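Methylenetetrahydrofolate--tRNA-(uracil-5-)-methyltransferase TrmFO (Thermus thermophilus, PDB 3G5S) catalyses the FAD- and folate-dependent methylation of uridine 54 in tRNA to 5-methyluridine, with methylenetetrahydrofolate as one-carbon donor and NADH or NADPH as reductant. Local coordinates at residues G269-L274 and Y394-L399; G276-L281 and G305-N310; N310-A315 and E388-M393. One frame throughout, in Å; residues are numbered along the deposited sequence.

Interaction 1 (G269-L274 and Y394-L399); sequences GRMWSL and YANWGL
Arg270 and Gly398 mark the closest passage of the two backbones, with 6.2 Å between their CA atoms, where the start of strand 271-274 meets a beta turn closed by the bond from Leu399 N to Asn396 O. The turn presents Gly398 O to the arginine. Arg270 NE donates to this oxygen at 3.0 Å along a nearly straight bond (173°). The acceptor sits at the edge of the guanidinium, almost in its plane, while the donor stands above the carbonyl plane and so misses the lone-pair direction. With CG anti to the carbonyl carbon, the arginine chain runs out extended and then bends at chi3 (-68°), which turns NE back onto the glycine. A water gives Gly398 O a second donor at 2.8 Å, and Arg270 NH2 makes a weak bond to the same water.

Next along the strand, the selenomethionine Met271 packs alongside the turn. Its SE lies 3.6 Å from Gly398 O and 3.8 Å from Leu399 CD2, and its methyl end meets the side chain of Asn396, which approaches from the opposite direction. Gly398 has little room for anything larger: a CB there would come within 3.1 Å of Met271 CG and clash with the Asn396 amide. Tyr381 of helix 374-384 touches both Met271 and Leu399. The carboxylate of Asp266 takes the backbone NH groups of Arg270 and Met271, while Trp272 NE1 bonds to Gly269 O within the same segment.

The contact thus joins the antiparallel sheet to the loop between helices 374-384 and 409-429 through one directional bond flanked by apolar packing; no carboxylate of the two segments meets the guanidinium, whose charge probably strengthens its bond to the neutral Gly398 O.

Interaction 2 (G276-L281 and G305-N310); sequences GFQTGL and GVMHRN. With GSH (glutathione), chain C.
Thr279 and Gly280 pass Gly305 and Val306 at close range, the CA atoms of Gly280 and Val306 being 5.0 Å apart, with the touching parts inclined at 74° and no direct hydrogen bond between them. The backbones meet by plain packing instead. Thr279 O points toward the 305-310 segment, 3.2 Å from Val306 CA and 3.3 Å from Met307 CG. The methyl CG2 of Thr279 rests on Gly305 CA at 3.8 Å, in the place that a CB on Gly305 would need. The hydroxyl of Thr279 is turned the other way: OG1 accepts from Leu281 N at 3.0 Å, forming an ST turn, and is also bonded to Glu227.

Met307, a selenomethionine, lies beside Gln278 with both chains pointing the same way, SE being 3.9 Å from Gln278 CB. Gln278 bends at chi2 (-81°), and this turns its amide away from the selenium and toward the glutathione, where CD lies 3.4 Å from SG2; NE2 bonds to Val224 O. Cut back to an alanine, this position is likely to leave Val224 O without its amide donor and a gap between Met307 and the glutathione sulfur. Gly276 N adds a bond of 2.9 Å to the carboxylate oxygen O31 of the ligand, so the loop forms part of the glutathione pocket.

Helix 226-231 packs on Phe277 and Thr279 through Val226. On helix 283-290, Gln286 bonds to Leu281 O and Gly305 N, and a water bridges Leu281 O to Gly305 O; Val306 touches Trp283 of the same helix as its chain runs on into strand 309-313.

Interaction 3 (N310-A315 and E388-M393); sequences NTYLNA and EGFQPM. With GSH (glutathione), chain C; EDO (1,2-ethanediol), chain F.
Tyr312 and Phe390 are brought together by contrasting first torsions: CG of Tyr312 sits between its backbone N and carbonyl carbon (chi1 71°), which swings the ring off the strand, whereas CG of Phe390 lies opposite its own N (chi1 172°), laying the phenyl against Leu313 O and Ala315. The two rings touch at Tyr312 CE2 and Phe390 CD2, 3.8 Å apart. Pro392 crosses the tyrosine at about a right angle and makes a CH-pi contact, its CG 3.8 Å from the ring centroid and almost exactly on the normal.

The phenol is gripped twice. Tyr312 OH donates to Phe390 O at 2.7 Å, in the carbonyl plane and on a lone pair, and accepts from N1 of glutathione at 2.9 Å; this buried hydroxyl therefore couples the loop to the ligand. Phe390 O takes a second donor, O1 of an ethanediol probably left from the crystallisation liquor, whose O2 accepts from Asn314 ND2; that same ND2 is bonded to Pro387 O.

Strand 309-313 pairs antiparallel with strand 154-155. Asn314, just past the strand, is the N-cap of helix 315-318, its OD1 bonded to Arg317 N, and Leu382 of helix 374-384 packs on both Ala315 and Phe390.

How the interactions relate
Glutathione is the common point of interactions 2 and 3, whose centres lie 13 Å apart: the 276-281 loop holds its glycine end, the 310-315 and 388-393 segments its glutamyl end. Asn310, at the join of 305-310 and 310-315, has its side chain about 6 Å from the FAD, while Tyr312 on the same strand bonds to glutathione, so this strand lies near both. Interaction 1 stands farther off, its Met271 side chain about 13 Å from glutathione, although Leu274 at the end of its strand touches the ligand. It meets interaction 3 by packing, with Met271 CE 3.8 Å from Met393 CE.

Interaction 1 (G269-L274 and Y394-L399)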
loop_
_atom_site.group_PDB
_atom_site.type_symbol
_atom_site.label_atom_id
_atom_site.label_comp_id
_atom_site.label_asym_id
_atom_site.label_seq_id
_atom_site.Cartn_x
_atom_site.Cartn_y
_atom_site.Cartn_z
ATOM N N GLY A 269 -13.245 -7.240 -8.228
ATOM C CA GLY A 269 -13.000 -8.668 -8.285
ATOM C C GLY A 269 -11.805 -9.086 -9.121
ATOM O O GLY A 269 -11.698 -10.256 -9.484
ATOM N N ARG A 270 -10.907 -8.151 -9.423
ATOM C CA ARG A 270 -9.658 -8.488 -10.110
ATOM C C ARG A 270 -8.592 -9.070 -9.182
ATOM O O ARG A 270 -7.635 -9.675 -9.652
ATOM C CB ARG A 270 -9.068 -7.254 -10.791
ATOM C CG ARG A 270 -9.867 -6.754 -11.968
ATOM C CD ARG A 270 -9.181 -5.582 -12.644
ATOM N NE ARG A 270 -9.161 -4.386 -11.805
ATOM C CZ ARG A 270 -10.075 -3.421 -11.852
ATOM N NH1 ARG A 270 -11.110 -3.513 -12.681
ATOM N NH2 ARG A 270 -9.967 -2.371 -11.050
HETATM N N MSE A 271 -8.742 -8.862 -7.877
HETATM C CA MSE A 271 -7.666 -9.145 -6.928
HETATM C C MSE A 271 -8.128 -10.105 -5.843
HETATM O O MSE A 271 -9.034 -9.776 -5.069
HETATM C CB MSE A 271 -7.174 -7.838 -6.299
HETATM C CG MSE A 271 -6.633 -6.876 -7.328
HETATM SE SE MSE A 271 -6.320 -5.102 -6.645
HETATM C CE MSE A 271 -4.902 -5.539 -5.491
ATOM N N TRP A 272 -7.513 -11.284 -5.792
ATOM C CA TRP A 272 -7.895 -12.328 -4.849
ATOM C C TRP A 272 -6.699 -12.754 -4.014
ATOM O O TRP A 272 -5.633 -13.073 -4.551
ATOM C CB TRP A 272 -8.486 -13.531 -5.600
ATOM C CG TRP A 272 -9.838 -13.230 -6.191
ATOM C CD1 TRP A 272 -10.133 -12.276 -7.126
ATOM C CD2 TRP A 272 -11.080 -13.860 -5.858
ATOM N NE1 TRP A 272 -11.482 -12.279 -7.395
ATOM C CE2 TRP A 272 -12.084 -13.246 -6.633
ATOM C CE3 TRP A 272 -11.439 -14.885 -4.981
ATOM C CZ2 TRP A 272 -13.421 -13.624 -6.556
ATOM C CZ3 TRP A 272 -12.762 -15.263 -4.907
ATOM C CH2 TRP A 272 -13.739 -14.636 -5.691
ATOM N N SER A 273 -6.867 -12.752 -2.695
ATOM C CA SER A 273 -5.772 -13.128 -1.807
ATOM C C SER A 273 -5.853 -14.594 -1.415
ATOM O O SER A 273 -6.931 -15.179 -1.371
ATOM C CB SER A 273 -5.752 -12.264 -0.545
ATOM O OG SER A 273 -6.846 -12.570 0.293
ATOM N N LEU A 274 -4.697 -15.175 -1.117
ATOM C CA LEU A 274 -4.632 -16.512 -0.547
ATOM C C LEU A 274 -4.919 -16.440 0.947
ATOM O O LEU A 274 -4.162 -15.832 1.704
ATOM C CB LEU A 274 -3.257 -17.134 -0.772
ATOM C CG LEU A 274 -2.981 -17.725 -2.154
ATOM C CD1 LEU A 274 -2.992 -16.658 -3.238
ATOM C CD2 LEU A 274 -1.657 -18.462 -2.145
ATOM N N TYR A 394 0.277 -1.615 -2.120
ATOM C CA TYR A 394 1.209 -0.861 -2.947
ATOM C C TYR A 394 0.742 -0.832 -4.399
ATOM O O TYR A 394 -0.183 -1.556 -4.776
ATOM C CB TYR A 394 2.646 -1.357 -2.796
ATOM C CG TYR A 394 2.954 -2.791 -3.181
ATOM C CD1 TYR A 394 3.275 -3.734 -2.214
ATOM C CD2 TYR A 394 3.019 -3.180 -4.512
ATOM C CE1 TYR A 394 3.619 -5.033 -2.561
ATOM C CE2 TYR A 394 3.357 -4.486 -4.871
ATOM C CZ TYR A 394 3.658 -5.404 -3.890
ATOM O OH TYR A 394 4.007 -6.702 -4.209
ATOM N N ALA A 395 1.363 0.023 -5.209
ATOM C CA ALA A 395 0.943 0.189 -6.598
ATOM C C ALA A 395 1.144 -1.098 -7.398
ATOM O O ALA A 395 2.206 -1.708 -7.341
ATOM C CB ALA A 395 1.722 1.312 -7.240
ATOM N N ASN A 396 0.124 -1.478 -8.153
ATOM C CA ASN A 396 0.185 -2.658 -9.005
ATOM C C ASN A 396 -0.907 -2.556 -10.063
ATOM O O ASN A 396 -1.868 -1.795 -9.905
ATOM C CB ASN A 396 0.047 -3.951 -8.187
ATOM C CG ASN A 396 -1.320 -4.095 -7.558
ATOM O OD1 ASN A 396 -1.545 -3.664 -6.414
ATOM N ND2 ASN A 396 -2.251 -4.668 -8.298
ATOM N N TRP A 397 -0.764 -3.326 -11.135
ATOM C CA TRP A 397 -1.689 -3.231 -12.253
ATOM C C TRP A 397 -3.094 -3.753 -11.968
ATOM O O TRP A 397 -4.010 -3.464 -12.721
ATOM C CB TRP A 397 -1.111 -3.909 -13.494
ATOM C CG TRP A 397 0.079 -3.210 -14.062
ATOM C CD1 TRP A 397 1.328 -3.732 -14.233
ATOM C CD2 TRP A 397 0.129 -1.871 -14.584
ATOM N NE1 TRP A 397 2.154 -2.804 -14.821
ATOM C CE2 TRP A 397 1.443 -1.655 -15.047
ATOM C CE3 TRP A 397 -0.806 -0.836 -14.696
ATOM C CZ2 TRP A 397 1.843 -0.440 -15.619
ATOM C CZ3 TRP A 397 -0.408 0.369 -15.264
ATOM C CH2 TRP A 397 0.903 0.555 -15.717
ATOM N N GLY A 398 -3.279 -4.512 -10.891
ATOM C CA GLY A 398 -4.614 -4.951 -10.524
ATOM C C GLY A 398 -5.548 -3.833 -10.078
ATOM O O GLY A 398 -6.765 -4.023 -10.044
ATOM N N LEU A 399 -4.984 -2.670 -9.755
ATOM C CA LEU A 399 -5.750 -1.552 -9.203
ATOM C C LEU A 399 -6.525 -0.761 -10.248
ATOM O O LEU A 399 -7.426 -0.009 -9.899
ATOM C CB LEU A 399 -4.814 -0.594 -8.473
ATOM C CG LEU A 399 -4.120 -1.167 -7.246
ATOM C CD1 LEU A 399 -3.103 -0.184 -6.723
ATOM C CD2 LEU A 399 -5.108 -1.554 -6.153
HETATM O O HOH W 1 -8.997 -3.412 -8.385
#

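Interaction 2 (G276-L281 and G305-N310)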
loop_
_atom_site.group_PDB
_atom_site.type_symbol
_atom_site.label_atom_id
_atom_site.label_comp_id
_atom_site.label_asym_id
_atom_site.label_seq_id
_atom_site.Cartn_x
_atom_site.Cartn_y
_atom_site.Cartn_z
ATOM N N GLY A 276 -5.089 -16.940 4.725
ATOM C CA GLY A 276 -4.269 -17.562 5.745
ATOM C C GLY A 276 -2.833 -17.817 5.323
ATOM O O GLY A 276 -2.136 -18.609 5.956
ATOM N N PHE A 277 -2.387 -17.131 4.269
ATOM C CA PHE A 277 -1.033 -17.307 3.747
ATOM C C PHE A 277 -0.105 -16.136 4.044
ATOM O O PHE A 277 0.771 -15.800 3.257
ATOM C CB PHE A 277 -1.059 -17.684 2.260
ATOM C CG PHE A 277 -1.173 -19.163 2.044
ATOM C CD1 PHE A 277 -2.380 -19.820 2.232
ATOM C CD2 PHE A 277 -0.056 -19.916 1.731
ATOM C CE1 PHE A 277 -2.466 -21.200 2.077
ATOM C CE2 PHE A 277 -0.141 -21.286 1.578
ATOM C CZ PHE A 277 -1.343 -21.930 1.747
ATOM N N GLN A 278 -0.294 -15.531 5.210
ATOM C CA GLN A 278 0.662 -14.552 5.699
ATOM C C GLN A 278 2.060 -15.158 5.629
ATOM O O GLN A 278 2.262 -16.327 5.963
ATOM C CB GLN A 278 0.326 -14.130 7.133
ATOM C CG GLN A 278 0.434 -15.243 8.173
ATOM C CD GLN A 278 -0.790 -16.152 8.228
ATOM O OE1 GLN A 278 -1.816 -15.885 7.598
ATOM N NE2 GLN A 278 -0.686 -17.233 9.005
ATOM N N THR A 279 3.025 -14.365 5.185
ATOM C CA THR A 279 4.343 -14.909 4.901
ATOM C C THR A 279 5.420 -13.840 4.909
ATOM O O THR A 279 5.152 -12.672 4.615
ATOM C CB THR A 279 4.356 -15.621 3.533
ATOM O OG1 THR A 279 5.648 -16.186 3.297
ATOM C CG2 THR A 279 4.037 -14.643 2.409
ATOM N N GLY A 280 6.636 -14.258 5.246
ATOM C CA GLY A 280 7.803 -13.403 5.161
ATOM C C GLY A 280 8.794 -13.897 4.125
ATOM O O GLY A 280 9.943 -13.469 4.107
ATOM N N LEU A 281 8.352 -14.805 3.264
ATOM C CA LEU A 281 9.222 -15.351 2.228
ATOM C C LEU A 281 9.673 -14.282 1.244
ATOM O O LEU A 281 8.955 -13.317 0.989
ATOM C CB LEU A 281 8.502 -16.455 1.465
ATOM C CG LEU A 281 8.294 -17.772 2.218
ATOM C CD1 LEU A 281 7.501 -18.747 1.368
ATOM C CD2 LEU A 281 9.627 -18.386 2.639
ATOM N N GLY A 305 3.122 -11.239 -0.256
ATOM C CA GLY A 305 2.910 -11.278 1.181
ATOM C C GLY A 305 4.081 -10.707 1.953
ATOM O O GLY A 305 5.231 -10.783 1.501
ATOM N N VAL A 306 3.784 -10.123 3.109
ATOM C CA VAL A 306 4.803 -9.566 3.988
ATOM C C VAL A 306 4.358 -9.685 5.437
ATOM O O VAL A 306 3.163 -9.784 5.724
ATOM C CB VAL A 306 5.087 -8.081 3.695
ATOM C CG1 VAL A 306 5.642 -7.907 2.293
ATOM C CG2 VAL A 306 3.837 -7.238 3.921
HETATM N N MSE A 307 5.335 -9.671 6.340
HETATM C CA MSE A 307 5.109 -9.769 7.779
HETATM C C MSE A 307 5.996 -8.763 8.468
HETATM O O MSE A 307 7.169 -9.043 8.694
HETATM C CB MSE A 307 5.562 -11.135 8.308
HETATM C CG MSE A 307 4.755 -12.338 7.884
HETATM SE SE MSE A 307 3.364 -12.844 9.164
HETATM C CE MSE A 307 4.310 -12.619 10.846
ATOM N N HIS A 308 5.473 -7.601 8.817
ATOM C CA HIS A 308 6.300 -6.704 9.603
ATOM C C HIS A 308 5.534 -5.751 10.492
ATOM O O HIS A 308 4.316 -5.588 10.380
ATOM C CB HIS A 308 7.322 -5.946 8.744
ATOM C CG HIS A 308 6.762 -5.371 7.482
ATOM N ND1 HIS A 308 5.818 -4.369 7.471
ATOM C CD2 HIS A 308 7.038 -5.644 6.185
ATOM C CE1 HIS A 308 5.531 -4.051 6.220
ATOM N NE2 HIS A 308 6.251 -4.816 5.421
ATOM N N ARG A 309 6.285 -5.148 11.400
ATOM C CA ARG A 309 5.796 -4.072 12.231
ATOM C C ARG A 309 5.383 -2.911 11.331
ATOM O O ARG A 309 6.179 -2.426 10.524
ATOM C CB ARG A 309 6.905 -3.651 13.189
ATOM C CG ARG A 309 6.641 -2.380 13.940
ATOM C CD ARG A 309 5.750 -2.618 15.135
ATOM N NE ARG A 309 5.600 -1.380 15.883
ATOM C CZ ARG A 309 4.662 -0.474 15.632
ATOM N NH1 ARG A 309 3.779 -0.684 14.669
ATOM N NH2 ARG A 309 4.602 0.637 16.349
ATOM N N ASN A 310 4.138 -2.474 11.472
ATOM C CA ASN A 310 3.554 -1.514 10.541
ATOM C C ASN A 310 2.238 -1.018 11.105
ATOM O O ASN A 310 1.239 -1.724 11.051
ATOM C CB ASN A 310 3.320 -2.208 9.183
ATOM C CG ASN A 310 2.904 -1.247 8.065
ATOM O OD1 ASN A 310 3.745 -0.655 7.386
ATOM N ND2 ASN A 310 1.597 -1.125 7.842
HETATM N N1 GSH C . -2.970 -6.851 10.113
HETATM C CA1 GSH C . -4.353 -6.717 10.530
HETATM C C1 GSH C . -4.538 -6.871 12.032
HETATM O O11 GSH C . -3.404 -6.976 12.837
HETATM O O12 GSH C . -5.589 -6.611 12.519
HETATM C CB1 GSH C . -5.327 -7.576 9.728
HETATM C CG1 GSH C . -5.498 -9.031 10.149
HETATM C CD1 GSH C . -4.338 -9.996 9.916
HETATM O OE1 GSH C . -3.248 -9.627 9.618
HETATM N N2 GSH C . -4.623 -11.397 10.050
HETATM C CA2 GSH C . -3.626 -12.374 9.744
HETATM C C2 GSH C . -3.900 -13.089 8.424
HETATM O O2 GSH C . -4.638 -14.016 8.390
HETATM C CB2 GSH C . -3.559 -13.331 10.924
HETATM S SG2 GSH C . -2.216 -14.537 10.914
HETATM N N3 GSH C . -2.919 -12.914 7.371
HETATM C CA3 GSH C . -3.028 -13.703 6.163
HETATM C C3 GSH C . -4.132 -13.250 5.218
HETATM O O31 GSH C . -4.751 -14.017 4.549
HETATM O O32 GSH C . -4.564 -11.949 5.382
HETATM O O HOH W 2 7.878 -11.007 2.364
#

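Interaction 3 (N310-A315 and E388-M393)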
loop_
_atom_site.group_PDB
_atom_site.type_symbol
_atom_site.label_atom_id
_atom_site.label_comp_id
_atom_site.label_asym_id
_atom_site.label_seq_id
_atom_site.Cartn_x
_atom_site.Cartn_y
_atom_site.Cartn_z
ATOM N N ASN A 310 4.138 -2.474 11.472
ATOM C CA ASN A 310 3.554 -1.514 10.541
ATOM C C ASN A 310 2.238 -1.018 11.105
ATOM O O ASN A 310 1.239 -1.724 11.051
ATOM C CB ASN A 310 3.320 -2.208 9.183
ATOM C CG ASN A 310 2.904 -1.247 8.065
ATOM O OD1 ASN A 310 3.745 -0.655 7.386
ATOM N ND2 ASN A 310 1.597 -1.125 7.842
ATOM N N THR A 311 2.232 0.192 11.657
ATOM C CA THR A 311 0.992 0.799 12.132
ATOM C C THR A 311 0.204 1.384 10.975
ATOM O O THR A 311 0.733 2.170 10.186
ATOM C CB THR A 311 1.276 1.887 13.154
ATOM O OG1 THR A 311 1.851 1.272 14.309
ATOM C CG2 THR A 311 0.000 2.582 13.560
ATOM N N TYR A 312 -1.064 1.006 10.877
ATOM C CA TYR A 312 -1.920 1.529 9.827
ATOM C C TYR A 312 -3.392 1.421 10.199
ATOM O O TYR A 312 -3.785 0.618 11.048
ATOM C CB TYR A 312 -1.631 0.831 8.479
ATOM C CG TYR A 312 -2.085 -0.612 8.418
ATOM C CD1 TYR A 312 -1.355 -1.621 9.034
ATOM C CD2 TYR A 312 -3.247 -0.969 7.749
ATOM C CE1 TYR A 312 -1.773 -2.941 8.985
ATOM C CE2 TYR A 312 -3.671 -2.289 7.692
ATOM C CZ TYR A 312 -2.930 -3.273 8.316
ATOM O OH TYR A 312 -3.333 -4.593 8.280
ATOM N N LEU A 313 -4.192 2.244 9.538
ATOM C CA LEU A 313 -5.631 2.297 9.734
ATOM C C LEU A 313 -6.404 1.399 8.782
ATOM O O LEU A 313 -5.946 1.093 7.673
ATOM C CB LEU A 313 -6.114 3.727 9.516
ATOM C CG LEU A 313 -5.566 4.744 10.512
ATOM C CD1 LEU A 313 -5.857 6.143 10.018
ATOM C CD2 LEU A 313 -6.157 4.523 11.904
ATOM N N ASN A 314 -7.597 1.007 9.214
ATOM C CA ASN A 314 -8.522 0.313 8.346
ATOM C C ASN A 314 -9.139 1.328 7.401
ATOM O O ASN A 314 -10.169 1.934 7.690
ATOM C CB ASN A 314 -9.598 -0.410 9.152
ATOM C CG ASN A 314 -10.348 -1.405 8.309
ATOM O OD1 ASN A 314 -10.828 -1.062 7.227
ATOM N ND2 ASN A 314 -10.422 -2.649 8.770
ATOM N N ALA A 315 -8.478 1.535 6.271
ATOM C CA ALA A 315 -8.911 2.553 5.327
ATOM C C ALA A 315 -10.344 2.345 4.833
ATOM O O ALA A 315 -11.118 3.295 4.800
ATOM C CB ALA A 315 -7.931 2.684 4.168
ATOM N N GLU A 388 -12.546 -6.555 6.200
ATOM C CA GLU A 388 -12.261 -7.587 7.186
ATOM C C GLU A 388 -10.820 -8.045 7.040
ATOM O O GLU A 388 -10.452 -8.635 6.030
ATOM C CB GLU A 388 -13.222 -8.761 7.006
ATOM C CG GLU A 388 -14.681 -8.363 7.138
ATOM C CD GLU A 388 -14.992 -7.719 8.475
ATOM O OE1 GLU A 388 -15.783 -6.752 8.499
ATOM O OE2 GLU A 388 -14.441 -8.178 9.500
ATOM N N GLY A 389 -9.999 -7.765 8.043
ATOM C CA GLY A 389 -8.584 -8.083 7.956
ATOM C C GLY A 389 -7.837 -7.256 6.916
ATOM O O GLY A 389 -6.851 -7.711 6.346
ATOM N N PHE A 390 -8.307 -6.033 6.667
ATOM C CA PHE A 390 -7.682 -5.155 5.686
ATOM C C PHE A 390 -6.183 -5.042 5.908
ATOM O O PHE A 390 -5.729 -4.824 7.040
ATOM C CB PHE A 390 -8.313 -3.757 5.734
ATOM C CG PHE A 390 -7.592 -2.750 4.887
ATOM C CD1 PHE A 390 -7.752 -2.745 3.509
ATOM C CD2 PHE A 390 -6.745 -1.820 5.464
ATOM C CE1 PHE A 390 -7.081 -1.834 2.730
ATOM C CE2 PHE A 390 -6.071 -0.906 4.687
ATOM C CZ PHE A 390 -6.238 -0.917 3.315
ATOM N N GLN A 391 -5.424 -5.216 4.816
ATOM C CA GLN A 391 -3.960 -5.131 4.781
ATOM C C GLN A 391 -3.528 -3.984 3.859
ATOM O O GLN A 391 -4.295 -3.561 2.995
ATOM C CB GLN A 391 -3.356 -6.440 4.243
ATOM C CG GLN A 391 -3.598 -7.670 5.104
ATOM C CD GLN A 391 -2.939 -7.566 6.463
ATOM O OE1 GLN A 391 -1.747 -7.285 6.575
ATOM N NE2 GLN A 391 -3.719 -7.787 7.504
ATOM N N PRO A 392 -2.289 -3.489 4.022
ATOM C CA PRO A 392 -1.843 -2.370 3.180
ATOM C C PRO A 392 -1.641 -2.736 1.716
ATOM O O PRO A 392 -1.446 -3.903 1.367
ATOM C CB PRO A 392 -0.501 -1.969 3.799
ATOM C CG PRO A 392 -0.546 -2.533 5.223
ATOM C CD PRO A 392 -1.313 -3.815 5.075
HETATM N N MSE A 393 -1.656 -1.715 0.869
HETATM C CA MSE A 393 -1.564 -1.891 -0.575
HETATM C C MSE A 393 -0.460 -1.028 -1.178
HETATM O O MSE A 393 -0.293 0.135 -0.805
HETATM C CB MSE A 393 -2.910 -1.540 -1.208
HETATM C CG MSE A 393 -2.985 -1.767 -2.712
HETATM SE SE MSE A 393 -2.446 -3.566 -3.245
HETATM C CE MSE A 393 -3.589 -4.570 -2.048
HETATM N N1 GSH C . -2.970 -6.851 10.113
HETATM C CA1 GSH C . -4.353 -6.717 10.530
HETATM C C1 GSH C . -4.538 -6.871 12.032
HETATM O O11 GSH C . -3.404 -6.976 12.837
HETATM O O12 GSH C . -5.589 -6.611 12.519
HETATM C CB1 GSH C . -5.327 -7.576 9.728
HETATM C CG1 GSH C . -5.498 -9.031 10.149
HETATM C CD1 GSH C . -4.338 -9.996 9.916
HETATM O OE1 GSH C . -3.248 -9.627 9.618
HETATM N N2 GSH C . -4.623 -11.397 10.050
HETATM C CA2 GSH C . -3.626 -12.374 9.744
HETATM C C2 GSH C . -3.900 -13.089 8.424
HETATM O O2 GSH C . -4.638 -14.016 8.390
HETATM C CB2 GSH C . -3.559 -13.331 10.924
HETATM S SG2 GSH C . -2.216 -14.537 10.914
HETATM N N3 GSH C . -2.919 -12.914 7.371
HETATM C CA3 GSH C . -3.028 -13.703 6.163
HETATM C C3 GSH C . -4.132 -13.250 5.218
HETATM O O31 GSH C . -4.751 -14.017 4.549
HETATM O O32 GSH C . -4.564 -11.949 5.382
HETATM C C1 EDO F . -6.634 -3.059 9.846
HETATM O O1 EDO F . -7.004 -4.379 9.441
HETATM C C2 EDO F . -7.171 -2.825 11.251
HETATM O O2 EDO F . -8.598 -2.912 11.208
#